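PDB 4PEY: putative secreted protein from Streptomyces sp. SirexAA-E, which hydrolyses laminarin and laminarioligosaccharides as an exo-beta-1,3-glucanase of glycoside hydrolase family 55, releasing glucose and laminaribiose. Local coordinates for residues A[264-269]-A[283-288]; A[290-295]-A[311-316]. The protein carries 1 engineered substitution. All blocks are in the same frame, centred on the assembly; numbering follows the deposited sequence. Where two conformers were deposited one is given.

Contact 1 of 2, residues A[264-269]-A[283-288]; sequences YVVKPG and LHLLFT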
ATOM      1  N   TYR A 264       2.753   8.794  22.300  1.00 14.78           N
ATOM      2  CA  TYR A 264       4.007   9.527  22.189  1.00 15.24           C
ATOM      3  C   TYR A 264       4.037  10.167  20.808  1.00 15.01           C
ATOM      4  O   TYR A 264       3.965   9.467  19.796  1.00 15.30           O
ATOM      5  CB  TYR A 264       5.220   8.611  22.391  1.00 16.09           C
ATOM      6  CG  TYR A 264       6.552   9.300  22.173  1.00 18.58           C
ATOM      7  CD1 TYR A 264       6.840  10.509  22.785  1.00 23.06           C
ATOM      8  CD2 TYR A 264       7.528   8.730  21.365  1.00 18.91           C
ATOM      9  CE1 TYR A 264       8.068  11.137  22.589  1.00 23.39           C
ATOM     10  CE2 TYR A 264       8.748   9.351  21.162  1.00 20.66           C
ATOM     11  CZ  TYR A 264       9.015  10.552  21.775  1.00 22.29           C
ATOM     12  OH  TYR A 264      10.234  11.168  21.578  1.00 24.73           O
ATOM     13  N   VAL A 265       4.096  11.493  20.773  1.00 15.31           N
ATOM     14  CA  VAL A 265       4.106  12.230  19.519  1.00 16.02           C
ATOM     15  C   VAL A 265       5.547  12.349  19.059  1.00 15.10           C
ATOM     16  O   VAL A 265       6.319  13.145  19.593  1.00 18.92           O
ATOM     17  CB  VAL A 265       3.448  13.615  19.680  1.00 17.54           C
ATOM     18  CG1 VAL A 265       3.504  14.409  18.381  1.00 18.20           C
ATOM     19  CG2 VAL A 265       2.002  13.452  20.143  1.00 18.88           C
ATOM     20  N   VAL A 266       5.910  11.510  18.089  1.00 15.20           N
ATOM     21  CA  VAL A 266       7.287  11.419  17.617  1.00 16.33           C
ATOM     22  C   VAL A 266       7.590  12.571  16.667  1.00 16.08           C
ATOM     23  O   VAL A 266       6.848  12.817  15.715  1.00 16.61           O
ATOM     24  CB  VAL A 266       7.561  10.080  16.897  1.00 18.99           C
ATOM     25  CG1 VAL A 266       9.055   9.924  16.614  1.00 21.32           C
ATOM     26  CG2 VAL A 266       7.038   8.906  17.716  1.00 19.32           C
ATOM     27  N   LYS A 267       8.679  13.276  16.945  1.00 16.75           N
ATOM     28  CA  LYS A 267       9.115  14.393  16.124  1.00 19.64           C
ATOM     29  C   LYS A 267      10.603  14.244  15.814  1.00 22.09           C
ATOM     30  O   LYS A 267      11.306  13.518  16.515  1.00 21.06           O
ATOM     31  CB  LYS A 267       8.803  15.719  16.835  1.00 22.73           C
ATOM     32  CG  LYS A 267       7.329  16.099  16.720  1.00 25.62           C
ATOM     33  CD  LYS A 267       6.966  17.367  17.468  1.00 30.94           C
ATOM     34  CE  LYS A 267       6.755  17.095  18.934  1.00 32.89           C
ATOM     35  NZ  LYS A 267       6.078  18.254  19.583  1.00 34.99           N
ATOM     36  N   PRO A 268      11.075  14.892  14.734  1.00 28.21           N
ATOM     37  CA  PRO A 268      12.492  14.845  14.357  1.00 31.59           C
ATOM     38  C   PRO A 268      13.413  15.026  15.556  1.00 32.20           C
ATOM     39  O   PRO A 268      13.203  15.940  16.357  1.00 33.22           O
ATOM     40  CB  PRO A 268      12.623  16.012  13.379  1.00 32.66           C
ATOM     41  CG  PRO A 268      11.293  16.056  12.715  1.00 31.79           C
ATOM     42  CD  PRO A 268      10.285  15.681  13.771  1.00 29.77           C
ATOM     43  N   GLY A 269      14.392  14.139  15.696  1.00 32.63           N
ATOM     44  CA  GLY A 269      15.289  14.173  16.835  1.00 31.68           C
ATOM     45  C   GLY A 269      15.089  12.999  17.776  1.00 28.77           C
ATOM     46  O   GLY A 269      15.986  12.653  18.543  1.00 29.71           O
ATOM     47  N   LEU A 283       2.542   3.834  26.069  1.00 16.62           N
ATOM     48  CA  LEU A 283       2.090   4.804  25.068  1.00 15.23           C
ATOM     49  C   LEU A 283       2.012   4.201  23.673  1.00 14.46           C
ATOM     50  O   LEU A 283       2.790   3.310  23.318  1.00 15.61           O
ATOM     51  CB  LEU A 283       3.015   6.021  25.038  1.00 16.03           C
ATOM     52  CG  LEU A 283       3.056   6.843  26.329  1.00 17.71           C
ATOM     53  CD1 LEU A 283       4.117   7.920  26.221  1.00 18.33           C
ATOM     54  CD2 LEU A 283       1.693   7.455  26.647  1.00 19.90           C
ATOM     55  N   HIS A 284       1.064   4.698  22.889  1.00 13.57           N
ATOM     56  CA  HIS A 284       1.030   4.424  21.462  1.00 14.61           C
ATOM     57  C   HIS A 284       1.998   5.371  20.760  1.00 13.83           C
ATOM     58  O   HIS A 284       2.630   6.207  21.410  1.00 14.63           O
ATOM     59  CB  HIS A 284      -0.393   4.581  20.934  1.00 14.79           C
ATOM     60  CG  HIS A 284      -1.388   3.711  21.641  1.00 13.71           C
ATOM     61  ND1 HIS A 284      -1.669   2.424  21.232  1.00 14.59           N
ATOM     62  CD2 HIS A 284      -2.141   3.930  22.743  1.00 15.84           C
ATOM     63  CE1 HIS A 284      -2.569   1.896  22.042  1.00 15.17           C
ATOM     64  NE2 HIS A 284      -2.868   2.786  22.972  1.00 16.08           N
ATOM     65  N   LEU A 285       2.131   5.225  19.443  1.00 13.68           N
ATOM     66  CA  LEU A 285       3.073   6.037  18.670  1.00 14.05           C
ATOM     67  C   LEU A 285       2.362   6.810  17.572  1.00 13.17           C
ATOM     68  O   LEU A 285       1.638   6.224  16.773  1.00 13.10           O
ATOM     69  CB  LEU A 285       4.163   5.156  18.045  1.00 13.15           C
ATOM     70  CG  LEU A 285       5.060   4.402  19.036  1.00 13.15           C
ATOM     71  CD1 LEU A 285       6.003   3.467  18.294  1.00 15.15           C
ATOM     72  CD2 LEU A 285       5.852   5.367  19.916  1.00 15.16           C
ATOM     73  N   LEU A 286       2.571   8.124  17.540  1.00 13.30           N
ATOM     74  CA  LEU A 286       2.108   8.969  16.444  1.00 13.19           C
ATOM     75  C   LEU A 286       3.312   9.613  15.783  1.00 13.51           C
ATOM     76  O   LEU A 286       3.931  10.504  16.373  1.00 14.71           O
ATOM     77  CB  LEU A 286       1.138  10.048  16.943  1.00 14.85           C
ATOM     78  CG  LEU A 286       0.509  10.919  15.850  1.00 14.53           C
ATOM     79  CD1 LEU A 286      -0.466  10.099  15.013  1.00 15.99           C
ATOM     80  CD2 LEU A 286      -0.180  12.139  16.453  1.00 17.56           C
ATOM     81  N   PHE A 287       3.659   9.158  14.576  1.00 13.34           N
ATOM     82  CA  PHE A 287       4.803   9.713  13.865  1.00 12.38           C
ATOM     83  C   PHE A 287       4.373  10.936  13.063  1.00 12.33           C
ATOM     84  O   PHE A 287       3.657  10.824  12.063  1.00 14.72           O
ATOM     85  CB  PHE A 287       5.453   8.673  12.933  1.00 13.62           C
ATOM     86  CG  PHE A 287       6.137   7.545  13.655  1.00 12.97           C
ATOM     87  CD1 PHE A 287       5.410   6.457  14.111  1.00 14.70           C
ATOM     88  CD2 PHE A 287       7.511   7.568  13.868  1.00 15.28           C
ATOM     89  CE1 PHE A 287       6.041   5.410  14.770  1.00 16.42           C
ATOM     90  CE2 PHE A 287       8.138   6.530  14.531  1.00 14.78           C
ATOM     91  CZ  PHE A 287       7.407   5.451  14.978  1.00 16.04           C
ATOM     92  N   THR A 288       4.812  12.110  13.495  1.00 13.51           N
ATOM     93  CA  THR A 288       4.528  13.329  12.749  1.00 13.65           C
ATOM     94  C   THR A 288       5.370  13.306  11.463  1.00 13.42           C
ATOM     95  O   THR A 288       6.352  12.561  11.380  1.00 13.51           O
ATOM     96  CB  THR A 288       4.823  14.584  13.600  1.00 15.36           C
ATOM     97  OG1 THR A 288       6.217  14.650  13.922  1.00 15.60           O
ATOM     98  CG2 THR A 288       4.014  14.546  14.889  1.00 16.50           C
TER
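V266 O accepts twice from T288 between residues 264-269 and 283-288: through the backbone N, and through OG1, the latter on a lone pair in the carbonyl plane at 2.6 Å from V266 O. OG1 can reach it because chi1 of T288 (63°) sets the hydroxyl between its own N and carbonyl carbon. The same rotation leaves T288 CG2 3.5 Å from V265 CG1, the two side chains crossing at about a right angle. Upstream, the parallel ladder runs from Y264 N to H284 O, from L286 N to Y264 O and from V266 N to L286 O. On the face carrying Y264, V266, L285 and F287, V266 CG2 makes a CH-pi contact, 4.2 Å from the centroid of the F287 ring, while L285 CD2 meets the Y264 ring at its edge. Polar ends go elsewhere: H284 ND1 accepts from V306 N, and K267 NZ holds D19 O. The pairing belongs to a parallel beta-helix, at the start of the chain's second set of strands. Helix 272-280 lies in the connection between the two strands and covers the Y264 and L285 face; I275 and V279 of that helix pack on L285, T274 and A278 on Y264, and strand 306-309 pairs with the other edge of strand 284-287.

Contact 2 of 2, residues A[290-295]-A[311-316]; sequences GVYHVD and GLATII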
ATOM      1  N   GLY A 290       8.006  13.464   8.821  1.00 13.07           N
ATOM      2  CA  GLY A 290       9.429  13.714   8.825  1.00 13.14           C
ATOM      3  C   GLY A 290      10.168  12.446   8.478  1.00 12.87           C
ATOM      4  O   GLY A 290       9.550  11.432   8.159  1.00 12.55           O
ATOM      5  N   VAL A 291      11.489  12.514   8.543  1.00 14.96           N
ATOM      6  CA  VAL A 291      12.339  11.377   8.257  1.00 14.43           C
ATOM      7  C   VAL A 291      13.141  11.055   9.505  1.00 13.60           C
ATOM      8  O   VAL A 291      13.871  11.912  10.029  1.00 17.33           O
ATOM      9  CB  VAL A 291      13.275  11.655   7.063  1.00 14.13           C
ATOM     10  CG1 VAL A 291      14.218  10.481   6.830  1.00 16.69           C
ATOM     11  CG2 VAL A 291      12.461  11.942   5.807  1.00 16.66           C
ATOM     12  N   TYR A 292      13.007   9.816   9.965  1.00 14.53           N
ATOM     13  CA  TYR A 292      13.571   9.374  11.237  1.00 14.76           C
ATOM     14  C   TYR A 292      14.626   8.287  11.063  1.00 14.35           C
ATOM     15  O   TYR A 292      14.294   7.160  10.728  1.00 17.06           O
ATOM     16  CB  TYR A 292      12.447   8.853  12.147  1.00 15.44           C
ATOM     17  CG  TYR A 292      11.359   9.866  12.365  1.00 17.38           C
ATOM     18  CD1 TYR A 292      10.242   9.919  11.530  1.00 14.95           C
ATOM     19  CD2 TYR A 292      11.461  10.794  13.386  1.00 22.09           C
ATOM     20  CE1 TYR A 292       9.249  10.872  11.726  1.00 16.91           C
ATOM     21  CE2 TYR A 292      10.482  11.739  13.588  1.00 22.79           C
ATOM     22  CZ  TYR A 292       9.376  11.774  12.760  1.00 20.87           C
ATOM     23  OH  TYR A 292       8.412  12.729  12.982  1.00 23.90           O
ATOM     24  N   HIS A 293      15.892   8.623  11.295  1.00 14.80           N
ATOM     25  CA  HIS A 293      16.947   7.611  11.327  1.00 13.01           C
ATOM     26  C   HIS A 293      16.938   6.914  12.680  1.00 15.69           C
ATOM     27  O   HIS A 293      16.822   7.568  13.717  1.00 19.27           O
ATOM     28  CB  HIS A 293      18.327   8.233  11.072  1.00 13.99           C
ATOM     29  CG  HIS A 293      18.545   8.658   9.655  1.00 15.66           C
ATOM     30  ND1 HIS A 293      19.256   7.898   8.749  1.00 15.42           N
ATOM     31  CD2 HIS A 293      18.131   9.758   8.981  1.00 16.53           C
ATOM     32  CE1 HIS A 293      19.272   8.512   7.578  1.00 16.33           C
ATOM     33  NE2 HIS A 293      18.599   9.646   7.694  1.00 16.50           N
ATOM     34  N   VAL A 294      17.062   5.592  12.678  1.00 14.44           N
ATOM     35  CA  VAL A 294      17.160   4.846  13.928  1.00 14.61           C
ATOM     36  C   VAL A 294      18.424   3.973  13.926  1.00 15.02           C
ATOM     37  O   VAL A 294      18.785   3.392  12.904  1.00 16.66           O
ATOM     38  CB  VAL A 294      15.896   3.971  14.178  1.00 17.06           C
ATOM     39  CG1 VAL A 294      14.673   4.849  14.379  1.00 18.96           C
ATOM     40  CG2 VAL A 294      15.662   2.975  13.043  1.00 17.95           C
ATOM     41  N   ASP A 295      19.113   3.901  15.064  1.00 16.54           N
ATOM     42  CA  ASP A 295      20.341   3.110  15.137  1.00 18.74           C
ATOM     43  C   ASP A 295      20.096   1.734  15.757  1.00 18.44           C
ATOM     44  O   ASP A 295      21.012   0.923  15.887  1.00 19.21           O
ATOM     45  CB  ASP A 295      21.430   3.862  15.910  1.00 22.81           C
ATOM     46  CG  ASP A 295      21.079   4.093  17.360  1.00 26.97           C
ATOM     47  OD1 ASP A 295      19.914   3.886  17.756  1.00 30.32           O
ATOM     48  OD2 ASP A 295      21.988   4.505  18.114  1.00 32.28           O
ATOM     49  N   GLY A 311       1.575  12.204   7.046  1.00 12.00           N
ATOM     50  CA  GLY A 311       2.402  12.852   6.035  1.00 12.85           C
ATOM     51  C   GLY A 311       3.551  12.015   5.484  1.00 11.38           C
ATOM     52  O   GLY A 311       4.635  12.545   5.211  1.00 11.75           O
ATOM     53  N   LEU A 312       3.324  10.706   5.355  1.00 11.77           N
ATOM     54  CA  LEU A 312       4.328   9.773   4.824  1.00 12.38           C
ATOM     55  C   LEU A 312       5.608   9.791   5.674  1.00 12.13           C
ATOM     56  O   LEU A 312       6.731   9.722   5.158  1.00 12.11           O
ATOM     57  CB  LEU A 312       4.636  10.083   3.347  1.00 12.92           C
ATOM     58  CG  LEU A 312       3.715   9.394   2.327  1.00 11.95           C
ATOM     59  CD1 LEU A 312       3.932   7.881   2.348  1.00 15.84           C
ATOM     60  CD2 LEU A 312       2.229   9.737   2.535  1.00 14.58           C
ATOM     61  N   ALA A 313       5.412   9.866   6.986  1.00 12.23           N
ATOM     62  CA  ALA A 313       6.488   9.701   7.956  1.00 11.06           C
ATOM     63  C   ALA A 313       7.349   8.498   7.582  1.00 11.16           C
ATOM     64  O   ALA A 313       6.835   7.422   7.275  1.00 12.42           O
ATOM     65  CB  ALA A 313       5.919   9.536   9.365  1.00 11.99           C
ATOM     66  N   THR A 314       8.660   8.697   7.609  1.00 10.42           N
ATOM     67  CA  THR A 314       9.594   7.742   7.046  1.00 11.67           C
ATOM     68  C   THR A 314      10.631   7.321   8.069  1.00 11.63           C
ATOM     69  O   THR A 314      11.172   8.163   8.785  1.00 13.46           O
ATOM     70  CB  THR A 314      10.292   8.351   5.808  1.00 11.65           C
ATOM     71  OG1 THR A 314       9.308   8.606   4.802  1.00 11.90           O
ATOM     72  CG2 THR A 314      11.374   7.425   5.241  1.00 13.23           C
ATOM     73  N   ILE A 315      10.907   6.018   8.124  1.00 11.56           N
ATOM     74  CA  ILE A 315      11.923   5.478   9.013  0.83 10.67           C
ATOM     75  C   ILE A 315      13.080   4.914   8.199  1.00 10.97           C
ATOM     76  O   ILE A 315      12.868   4.087   7.312  1.00 12.11           O
ATOM     77  CB  ILE A 315      11.354   4.371   9.916  0.83 12.40           C
ATOM     78  CG1 ILE A 315      10.196   4.921  10.752  0.83 15.02           C
ATOM     79  CG2 ILE A 315      12.450   3.800  10.811  0.83 13.80           C
ATOM     80  CD1 ILE A 315       9.308   3.858  11.335  0.83 15.08           C
ATOM     81  N   ILE A 316      14.299   5.372   8.491  1.00 12.41           N
ATOM     82  CA  ILE A 316      15.491   4.830   7.850  1.00 12.08           C
ATOM     83  C   ILE A 316      16.333   4.111   8.895  1.00 11.78           C
ATOM     84  O   ILE A 316      16.808   4.735   9.847  1.00 13.34           O
ATOM     85  CB  ILE A 316      16.354   5.919   7.180  1.00 12.56           C
ATOM     86  CG1 ILE A 316      15.587   6.591   6.032  1.00 12.84           C
ATOM     87  CG2 ILE A 316      17.680   5.327   6.674  1.00 13.58           C
ATOM     88  CD1 ILE A 316      16.292   7.844   5.506  1.00 14.69           C
TER
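Residues 290-295 and 311-316 run parallel, the axes of strands 291-294 and 314-316 approaching to 4.6 Å at 26°, with V291 level with T314, Y292 with I315 and H293 with I316. Four hydrogen bonds zigzag between them: T314 N to G290 O, Y292 N to T314 O (2.7 Å), I316 N to Y292 O and V294 N to I316 O. H293 CA adds a CA-H...O contact to I316 O at 3.2 Å. This in-register stacking of parallel strands, one coil on the next, builds part of the second of the two right-handed parallel beta-helices known in family 55; I315 passes the ladder on to L338 and D340 of strand 337-340. I316 shares a face with V291, H293 and T314. Its CB stands over one face of the H293 imidazole, 4.1 Å from the centroid, and CG2 also touches that ring. Its CG1, anti to the carbonyl carbon (chi1 -64°), carries CD1 to 3.6 Å from V291 CG1 and 3.7 Å from H293 NE2. An alanine here, without CG1, CG2 and CD1, is likely to open a gap beside V291 CG1 and let the imidazole shift. H293 ND1 is hydrogen-bonded to D318. On the other face the Y292 ring turns an edge to T314 O, with CD1 at 3.4 Å, and to A313 CB. T314 OG1 donates to L312 O at 2.8 Å, and R54 hydrogen-bonds to both of those oxygens.

Overall arrangement
Contact 1 closes before contact 2 opens, and strand 284-287 leads directly into strand 291-294, so the two pairings are consecutive, their centres 11 Å apart. Y292 joins them: its ring packs on K267 and P268, and its OH hydrogen-bonds to T288 O and probably to V266 O. A313 CB also touches T288 O. Both contacts are largely buried, but the exposed residue differs: P268 at the loop end of contact 1, H293 on the face of contact 2. Contact 1 has a helix over its Y264 and L285 face and a threonine hydroxyl reinforcing its ladder; contact 2 has no helix between its strands and turns its threonine hydroxyl back into its own segment.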